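Local coordinates for GlcNAc-alpha-1,4-Gal-releasing endo-beta-galactosidase (Clostridium perfringens, PDB 1UPS), which probably hydrolyses O-glycosyl bonds as a calcium-binding family 16 glycoside hydrolase, an endo-beta-galactosidase that releases GlcNAc-alpha-1,4-Gal, at residues N119-F131 / Y239-N251. Numbering follows the deposited sequence.
Sequences NEWRGYTTKYGYF and YGSPDYEMGTILN
One carboxylate oxygen, Glu245 OE1, gathers two donors from opposite faces of its plane: Arg122 NH1 at 3.0 Å, on the anti side but 30° out of the carboxylate plane, and Thr125 OG1, also 3.0 Å from Glu245 OE1 and nearly in line with its C-O bond. The guanidinium and carboxylate planes stand 52° apart, and NH1 uses one oxygen of Glu245. Arg122 NE donates to Thr125 OG1 (2.9 Å), and Thr125 holds that hydroxyl between its backbone N and carbonyl carbon (chi1 53°), where it can accept from Arg122 and donate to Glu245. Arg122 NH2 pairs with Glu120 OE2 and with Asp155, a charge network that probably stabilises all three carboxylates as anions.

Beside this cluster the backbones meet in a single antiparallel bridge, a hydrogen-bonded pair in which Met246 N reaches Thr126 O at 3.0 Å and Thr126 N reaches Met246 O at 3.3 Å. Water 1 extends the join, donating to Tyr124 O and Met246 O while accepting from Thr248 OG1. Farther along, Lys127 lays CD against the backbone of Asp243 and Tyr244, 3.5 Å from Tyr244 N, and its CG sits over the centre of the Tyr128 ring. Water 2 links Tyr128 OH to Ser241 OG, which is also hydrogen-bonded to Thr222 O.

The bridge thus illustrates how a connection can link the two sheets of the family 16 beta-sandwich: the residues between strands 121-122 and 129-136 pair with Met246, which opens strand 246-254 between strands 94-99 and 145-152.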
ATOM      1  N   ASN A 119       1.005 -30.131  -5.619  1.00 17.66           N
ATOM      2  CA  ASN A 119       0.185 -30.544  -4.486  1.00 17.99           C
ATOM      3  C   ASN A 119       0.006 -29.323  -3.596  1.00 17.32           C
ATOM      4  O   ASN A 119       0.974 -28.818  -3.033  1.00 17.54           O
ATOM      5  CB  ASN A 119       0.839 -31.687  -3.704  1.00 19.18           C
ATOM      6  CG  ASN A 119       0.950 -32.972  -4.521  1.00 22.68           C
ATOM      7  OD1 ASN A 119       0.098 -33.272  -5.371  1.00 25.60           O
ATOM      8  ND2 ASN A 119       2.003 -33.742  -4.259  1.00 26.49           N
ATOM      9  N   GLU A 120      -1.228 -28.844  -3.485  1.00 16.27           N
ATOM     10  CA  GLU A 120      -1.483 -27.589  -2.782  1.00 15.00           C
ATOM     11  C   GLU A 120      -0.923 -27.607  -1.373  1.00 14.63           C
ATOM     12  O   GLU A 120      -1.175 -28.542  -0.594  1.00 12.56           O
ATOM     13  CB  GLU A 120      -2.980 -27.279  -2.778  1.00 15.52           C
ATOM     14  CG  GLU A 120      -3.334 -25.937  -2.147  1.00 14.96           C
ATOM     15  CD  GLU A 120      -4.834 -25.691  -2.101  1.00 15.99           C
ATOM     16  OE1 GLU A 120      -5.614 -26.460  -2.724  1.00 16.44           O
ATOM     17  OE2 GLU A 120      -5.245 -24.713  -1.452  1.00 13.68           O
ATOM     18  N   TRP A 121      -0.154 -26.562  -1.056  1.00 13.60           N
ATOM     19  CA  TRP A 121       0.390 -26.372   0.287  1.00 13.52           C
ATOM     20  C   TRP A 121       0.283 -24.894   0.690  1.00 13.25           C
ATOM     21  O   TRP A 121       0.512 -23.995  -0.127  1.00 12.57           O
ATOM     22  CB  TRP A 121       1.847 -26.888   0.351  1.00 13.60           C
ATOM     23  CG  TRP A 121       2.565 -26.504   1.621  1.00 13.67           C
ATOM     24  CD1 TRP A 121       2.576 -27.186   2.818  1.00 16.32           C
ATOM     25  CD2 TRP A 121       3.365 -25.338   1.818  1.00 14.76           C
ATOM     26  NE1 TRP A 121       3.329 -26.502   3.745  1.00 16.56           N
ATOM     27  CE2 TRP A 121       3.826 -25.360   3.159  1.00 15.97           C
ATOM     28  CE3 TRP A 121       3.756 -24.270   0.988  1.00 12.73           C
ATOM     29  CZ2 TRP A 121       4.668 -24.364   3.684  1.00 14.18           C
ATOM     30  CZ3 TRP A 121       4.564 -23.261   1.520  1.00 13.89           C
ATOM     31  CH2 TRP A 121       5.017 -23.324   2.855  1.00 14.72           C
ATOM     32  N   ARG A 122      -0.094 -24.647   1.945  1.00 12.88           N
ATOM     33  CA  ARG A 122      -0.315 -23.290   2.418  1.00 12.61           C
ATOM     34  C   ARG A 122       0.415 -23.101   3.741  1.00 13.56           C
ATOM     35  O   ARG A 122      -0.046 -23.582   4.796  1.00 13.74           O
ATOM     36  CB  ARG A 122      -1.818 -22.982   2.576  1.00 12.77           C
ATOM     37  CG  ARG A 122      -2.658 -23.304   1.320  1.00 12.22           C
ATOM     38  CD  ARG A 122      -4.146 -23.220   1.549  1.00 12.84           C
ATOM     39  NE  ARG A 122      -4.689 -21.860   1.576  1.00 13.94           N
ATOM     40  CZ  ARG A 122      -5.349 -21.295   0.566  1.00 12.99           C
ATOM     41  NH1 ARG A 122      -5.852 -20.073   0.701  1.00 14.54           N
ATOM     42  NH2 ARG A 122      -5.496 -21.947  -0.591  1.00 13.37           N
ATOM     43  N   GLY A 123       1.563 -22.429   3.668  1.00 12.88           N
ATOM     44  CA  GLY A 123       2.335 -22.054   4.846  1.00 12.01           C
ATOM     45  C   GLY A 123       1.618 -20.989   5.651  1.00 12.42           C
ATOM     46  O   GLY A 123       1.411 -21.135   6.874  1.00 12.40           O
ATOM     47  N   TYR A 124       1.238 -19.909   4.971  1.00 11.42           N
ATOM     48  CA  TYR A 124       0.408 -18.868   5.562  1.00 12.08           C
ATOM     49  C   TYR A 124      -0.392 -18.137   4.496  1.00 11.98           C
ATOM     50  O   TYR A 124       0.172 -17.437   3.649  1.00 11.51           O
ATOM     51  CB  TYR A 124       1.242 -17.853   6.364  1.00 11.96           C
ATOM     52  CG  TYR A 124       0.365 -16.856   7.108  1.00 13.69           C
ATOM     53  CD1 TYR A 124      -0.452 -17.275   8.164  1.00 13.16           C
ATOM     54  CD2 TYR A 124       0.335 -15.502   6.741  1.00 14.24           C
ATOM     55  CE1 TYR A 124      -1.269 -16.371   8.844  1.00 14.07           C
ATOM     56  CE2 TYR A 124      -0.494 -14.588   7.402  1.00 13.33           C
ATOM     57  CZ  TYR A 124      -1.285 -15.038   8.461  1.00 14.34           C
ATOM     58  OH  TYR A 124      -2.097 -14.161   9.136  1.00 14.65           O
ATOM     59  N   THR A 125      -1.706 -18.315   4.536  1.00 12.07           N
ATOM     60  CA  THR A 125      -2.607 -17.563   3.675  1.00 12.23           C
ATOM     61  C   THR A 125      -3.694 -16.982   4.567  1.00 12.34           C
ATOM     62  O   THR A 125      -4.216 -17.683   5.457  1.00 13.34           O
ATOM     63  CB  THR A 125      -3.266 -18.478   2.615  1.00 12.17           C
ATOM     64  OG1 THR A 125      -3.873 -19.595   3.275  1.00 12.68           O
ATOM     65  CG2 THR A 125      -2.199 -19.125   1.680  1.00 11.56           C
ATOM     66  N   THR A 126      -4.073 -15.732   4.327  1.00 12.17           N
ATOM     67  CA  THR A 126      -5.081 -15.094   5.180  1.00 12.04           C
ATOM     68  C   THR A 126      -5.818 -13.964   4.458  1.00 12.05           C
ATOM     69  O   THR A 126      -5.356 -13.497   3.418  1.00 12.82           O
ATOM     70  CB  THR A 126      -4.410 -14.611   6.510  1.00 12.36           C
ATOM     71  OG1 THR A 126      -5.393 -14.489   7.555  1.00 11.76           O
ATOM     72  CG2 THR A 126      -3.860 -13.191   6.373  1.00 12.96           C
ATOM     73  N   LYS A 127      -6.961 -13.543   5.006  1.00 11.66           N
ATOM     74  CA  LYS A 127      -7.678 -12.373   4.495  1.00 11.60           C
ATOM     75  C   LYS A 127      -7.776 -11.332   5.616  1.00 11.79           C
ATOM     76  O   LYS A 127      -8.305 -11.627   6.698  1.00 11.81           O
ATOM     77  CB  LYS A 127      -9.075 -12.788   4.004  1.00 11.96           C
ATOM     78  CG  LYS A 127      -9.970 -11.628   3.542  1.00 12.73           C
ATOM     79  CD  LYS A 127     -11.380 -12.087   3.077  1.00 15.36           C
ATOM     80  CE  LYS A 127     -12.181 -12.732   4.197  1.00 18.01           C
ATOM     81  NZ  LYS A 127     -13.419 -13.406   3.679  1.00 20.80           N
ATOM     82  N   TYR A 128      -7.278 -10.121   5.324  1.00 11.64           N
ATOM     83  CA  TYR A 128      -7.241  -8.959   6.235  1.00 11.32           C
ATOM     84  C   TYR A 128      -6.193  -9.054   7.339  1.00 11.31           C
ATOM     85  O   TYR A 128      -5.782 -10.149   7.728  1.00 11.90           O
ATOM     86  CB  TYR A 128      -8.612  -8.643   6.855  1.00 10.98           C
ATOM     87  CG  TYR A 128      -9.736  -8.560   5.836  1.00 11.70           C
ATOM     88  CD1 TYR A 128     -10.968  -9.170   6.085  1.00 12.13           C
ATOM     89  CD2 TYR A 128      -9.559  -7.882   4.627  1.00 11.16           C
ATOM     90  CE1 TYR A 128     -11.996  -9.103   5.163  1.00 13.79           C
ATOM     91  CE2 TYR A 128     -10.593  -7.810   3.680  1.00 12.29           C
ATOM     92  CZ  TYR A 128     -11.806  -8.432   3.959  1.00 13.86           C
ATOM     93  OH  TYR A 128     -12.834  -8.365   3.036  1.00 13.79           O
ATOM     94  N   GLY A 129      -5.783  -7.893   7.843  1.00 10.68           N
ATOM     95  CA  GLY A 129      -4.888  -7.853   8.998  1.00 10.87           C
ATOM     96  C   GLY A 129      -3.867  -6.736   8.907  1.00 11.64           C
ATOM     97  O   GLY A 129      -3.882  -5.941   7.952  1.00 11.34           O
ATOM     98  N   TYR A 130      -2.979  -6.691   9.905  1.00 11.10           N
ATOM     99  CA  TYR A 130      -1.881  -5.723   9.947  1.00 11.28           C
ATOM    100  C   TYR A 130      -0.583  -6.489   9.674  1.00 11.09           C
ATOM    101  O   TYR A 130      -0.178  -7.339  10.469  1.00 11.60           O
ATOM    102  CB  TYR A 130      -1.817  -5.033  11.340  1.00 10.66           C
ATOM    103  CG  TYR A 130      -0.920  -3.796  11.330  1.00 10.54           C
ATOM    104  CD1 TYR A 130       0.469  -3.904  11.447  1.00  9.71           C
ATOM    105  CD2 TYR A 130      -1.459  -2.530  11.144  1.00 11.60           C
ATOM    106  CE1 TYR A 130       1.300  -2.760  11.402  1.00 10.88           C
ATOM    107  CE2 TYR A 130      -0.645  -1.396  11.092  1.00 12.08           C
ATOM    108  CZ  TYR A 130       0.728  -1.512  11.230  1.00 12.02           C
ATOM    109  OH  TYR A 130       1.502  -0.365  11.183  1.00 12.37           O
ATOM    110  N   PHE A 131       0.034  -6.221   8.523  1.00 10.90           N
ATOM    111  CA  PHE A 131       1.190  -6.984   8.040  1.00 10.25           C
ATOM    112  C   PHE A 131       2.433  -6.126   8.144  1.00 10.24           C
ATOM    113  O   PHE A 131       2.377  -4.962   7.768  1.00 10.64           O
ATOM    114  CB  PHE A 131       0.966  -7.304   6.560  1.00 10.89           C
ATOM    115  CG  PHE A 131      -0.208  -8.216   6.308  1.00  9.84           C
ATOM    116  CD1 PHE A 131      -1.520  -7.750   6.418  1.00 10.11           C
ATOM    117  CD2 PHE A 131       0.008  -9.559   5.987  1.00 11.39           C
ATOM    118  CE1 PHE A 131      -2.611  -8.624   6.202  1.00 11.81           C
ATOM    119  CE2 PHE A 131      -1.059 -10.433   5.768  1.00 11.61           C
ATOM    120  CZ  PHE A 131      -2.371  -9.974   5.869  1.00 10.30           C
ATOM    121  N   TYR A 239      -7.950   2.991  -1.552  1.00 15.30           N
ATOM    122  CA  TYR A 239      -9.312   2.636  -1.133  1.00 16.38           C
ATOM    123  C   TYR A 239      -9.811   1.514  -2.030  1.00 17.11           C
ATOM    124  O   TYR A 239      -9.646   1.589  -3.242  1.00 18.94           O
ATOM    125  CB  TYR A 239     -10.249   3.868  -1.099  1.00 16.67           C
ATOM    126  CG  TYR A 239      -9.962   4.755   0.123  1.00 18.46           C
ATOM    127  CD1 TYR A 239     -10.310   4.339   1.414  1.00 18.34           C
ATOM    128  CD2 TYR A 239      -9.285   5.979  -0.014  1.00 19.47           C
ATOM    129  CE1 TYR A 239     -10.021   5.139   2.549  1.00 20.15           C
ATOM    130  CE2 TYR A 239      -8.981   6.773   1.109  1.00 20.13           C
ATOM    131  CZ  TYR A 239      -9.354   6.342   2.390  1.00 21.00           C
ATOM    132  OH  TYR A 239      -9.066   7.122   3.510  1.00 21.25           O
ATOM    133  N   GLY A 240     -10.381   0.474  -1.424  1.00 16.62           N
ATOM    134  CA  GLY A 240     -10.698  -0.777  -2.108  1.00 16.68           C
ATOM    135  C   GLY A 240      -9.700  -1.844  -1.678  1.00 16.46           C
ATOM    136  O   GLY A 240      -8.549  -1.537  -1.380  1.00 18.24           O
ATOM    137  N   SER A 241     -10.131  -3.097  -1.603  1.00 15.09           N
ATOM    138  CA  SER A 241      -9.238  -4.164  -1.132  1.00 14.40           C
ATOM    139  C   SER A 241      -9.773  -5.508  -1.579  1.00 13.37           C
ATOM    140  O   SER A 241     -10.992  -5.657  -1.755  1.00 13.33           O
ATOM    141  CB  SER A 241      -9.111  -4.146   0.402  1.00 14.93           C
ATOM    142  OG  SER A 241     -10.257  -4.723   1.027  1.00 16.28           O
ATOM    143  N   PRO A 242      -8.875  -6.476  -1.757  1.00 12.99           N
ATOM    144  CA  PRO A 242      -9.285  -7.842  -2.090  1.00 13.12           C
ATOM    145  C   PRO A 242     -10.136  -8.459  -0.994  1.00 13.35           C
ATOM    146  O   PRO A 242      -9.974  -8.123   0.181  1.00 14.23           O
ATOM    147  CB  PRO A 242      -7.962  -8.583  -2.232  1.00 12.98           C
ATOM    148  CG  PRO A 242      -6.968  -7.489  -2.541  1.00 13.20           C
ATOM    149  CD  PRO A 242      -7.401  -6.345  -1.664  1.00 12.33           C
ATOM    150  N   ASP A 243     -11.055  -9.341  -1.377  1.00 13.47           N
ATOM    151  CA  ASP A 243     -11.935  -9.971  -0.389  1.00 13.54           C
ATOM    152  C   ASP A 243     -11.818 -11.504  -0.349  1.00 13.08           C
ATOM    153  O   ASP A 243     -12.836 -12.240  -0.292  1.00 13.77           O
ATOM    154  CB  ASP A 243     -13.379  -9.492  -0.580  1.00 13.75           C
ATOM    155  CG  ASP A 243     -13.995  -9.953  -1.891  1.00 16.39           C
ATOM    156  OD1 ASP A 243     -13.258 -10.318  -2.839  1.00 17.18           O
ATOM    157  OD2 ASP A 243     -15.237  -9.990  -2.055  1.00 19.02           O
ATOM    158  N   TYR A 244     -10.572 -11.976  -0.370  1.00 12.15           N
ATOM    159  CA  TYR A 244     -10.256 -13.409  -0.366  1.00 11.51           C
ATOM    160  C   TYR A 244      -8.866 -13.586   0.211  1.00 11.23           C
ATOM    161  O   TYR A 244      -8.141 -12.606   0.392  1.00 11.23           O
ATOM    162  CB  TYR A 244     -10.299 -14.008  -1.787  1.00 11.59           C
ATOM    163  CG  TYR A 244      -9.799 -13.071  -2.840  1.00 10.15           C
ATOM    164  CD1 TYR A 244      -8.424 -12.908  -3.067  1.00  9.41           C
ATOM    165  CD2 TYR A 244     -10.694 -12.319  -3.602  1.00  8.92           C
ATOM    166  CE1 TYR A 244      -7.963 -12.020  -4.040  1.00  8.85           C
ATOM    167  CE2 TYR A 244     -10.234 -11.430  -4.584  1.00  9.18           C
ATOM    168  CZ  TYR A 244      -8.875 -11.295  -4.790  1.00 10.41           C
ATOM    169  OH  TYR A 244      -8.412 -10.420  -5.739  1.00 11.36           O
ATOM    170  N   GLU A 245      -8.499 -14.826   0.502  1.00 11.49           N
ATOM    171  CA  GLU A 245      -7.191 -15.103   1.102  1.00 10.86           C
ATOM    172  C   GLU A 245      -6.084 -14.845   0.091  1.00 10.62           C
ATOM    173  O   GLU A 245      -6.267 -15.068  -1.104  1.00 10.40           O
ATOM    174  CB  GLU A 245      -7.115 -16.546   1.601  1.00 11.80           C
ATOM    175  CG  GLU A 245      -8.055 -16.820   2.771  1.00 12.29           C
ATOM    176  CD  GLU A 245      -7.632 -18.006   3.615  1.00 15.88           C
ATOM    177  OE1 GLU A 245      -6.693 -18.727   3.233  1.00 12.41           O
ATOM    178  OE2 GLU A 245      -8.270 -18.228   4.671  1.00 17.40           O
ATOM    179  N   MET A 246      -4.945 -14.374   0.593  1.00 10.76           N
ATOM    180  CA  MET A 246      -3.771 -14.081  -0.228  1.00  9.87           C
ATOM    181  C   MET A 246      -2.551 -14.736   0.386  1.00 10.38           C
ATOM    182  O   MET A 246      -2.470 -14.896   1.621  1.00  9.90           O
ATOM    183  CB  MET A 246      -3.551 -12.564  -0.321  1.00  9.81           C
ATOM    184  CG  MET A 246      -4.686 -11.833  -1.056  1.00 10.45           C
ATOM    185  SD  MET A 246      -4.433 -10.034  -1.093  1.00 11.55           S
ATOM    186  CE  MET A 246      -3.475  -9.884  -2.660  1.00 11.06           C
ATOM    187  N   GLY A 247      -1.603 -15.107  -0.480  1.00 10.27           N
ATOM    188  CA  GLY A 247      -0.332 -15.672  -0.062  1.00 10.34           C
ATOM    189  C   GLY A 247       0.750 -14.622  -0.199  1.00 10.65           C
ATOM    190  O   GLY A 247       0.527 -13.605  -0.851  1.00 10.46           O
ATOM    191  N   THR A 248       1.913 -14.881   0.404  1.00 10.52           N
ATOM    192  CA  THR A 248       2.995 -13.895   0.479  1.00  9.31           C
ATOM    193  C   THR A 248       4.228 -14.364  -0.266  1.00  9.74           C
ATOM    194  O   THR A 248       4.606 -15.531  -0.167  1.00  9.58           O
ATOM    195  CB  THR A 248       3.364 -13.659   1.979  1.00  8.95           C
ATOM    196  OG1 THR A 248       2.240 -13.049   2.638  1.00  8.95           O
ATOM    197  CG2 THR A 248       4.513 -12.616   2.122  1.00  8.22           C
ATOM    198  N   ILE A 249       4.865 -13.434  -0.977  1.00  9.13           N
ATOM    199  CA  ILE A 249       6.160 -13.695  -1.618  1.00  9.58           C
ATOM    200  C   ILE A 249       7.151 -12.646  -1.138  1.00  9.83           C
ATOM    201  O   ILE A 249       6.818 -11.458  -1.074  1.00 10.12           O
ATOM    202  CB  ILE A 249       6.026 -13.615  -3.177  1.00  9.84           C
ATOM    203  CG1 ILE A 249       4.926 -14.588  -3.671  1.00  9.55           C
ATOM    204  CG2 ILE A 249       7.418 -13.826  -3.848  1.00  9.65           C
ATOM    205  CD1 ILE A 249       4.669 -14.539  -5.189  1.00 10.81           C
ATOM    206  N   LEU A 250       8.365 -13.088  -0.796  1.00 10.04           N
ATOM    207  CA  LEU A 250       9.453 -12.176  -0.480  1.00  9.77           C
ATOM    208  C   LEU A 250      10.600 -12.542  -1.417  1.00 10.45           C
ATOM    209  O   LEU A 250      11.070 -13.680  -1.408  1.00 11.12           O
ATOM    210  CB  LEU A 250       9.899 -12.345   0.990  1.00 10.42           C
ATOM    211  CG  LEU A 250       8.996 -11.695   2.029  1.00 10.98           C
ATOM    212  CD1 LEU A 250       9.242 -12.339   3.442  1.00 13.27           C
ATOM    213  CD2 LEU A 250       9.213 -10.196   2.063  1.00 13.21           C
ATOM    214  N   ASN A 251      11.039 -11.589  -2.232  1.00 10.22           N
ATOM    215  CA  ASN A 251      12.038 -11.907  -3.250  1.00 10.40           C
ATOM    216  C   ASN A 251      12.870 -10.715  -3.710  1.00  9.96           C
ATOM    217  O   ASN A 251      12.637  -9.566  -3.298  1.00 10.33           O
ATOM    218  CB  ASN A 251      11.436 -12.770  -4.411  1.00  9.49           C
ATOM    219  CG  ASN A 251      10.442 -12.028  -5.301  1.00 11.01           C
ATOM    220  OD1 ASN A 251       9.855 -11.025  -4.915  1.00 10.74           O
ATOM    221  ND2 ASN A 251      10.238 -12.562  -6.524  1.00 10.79           N
TER
HETATM  222  O   HOH W   1       0.011 -14.550   3.198  1.00 12.73           O
HETATM  223  O   HOH W   2     -12.660  -6.490   0.895  1.00 22.59           O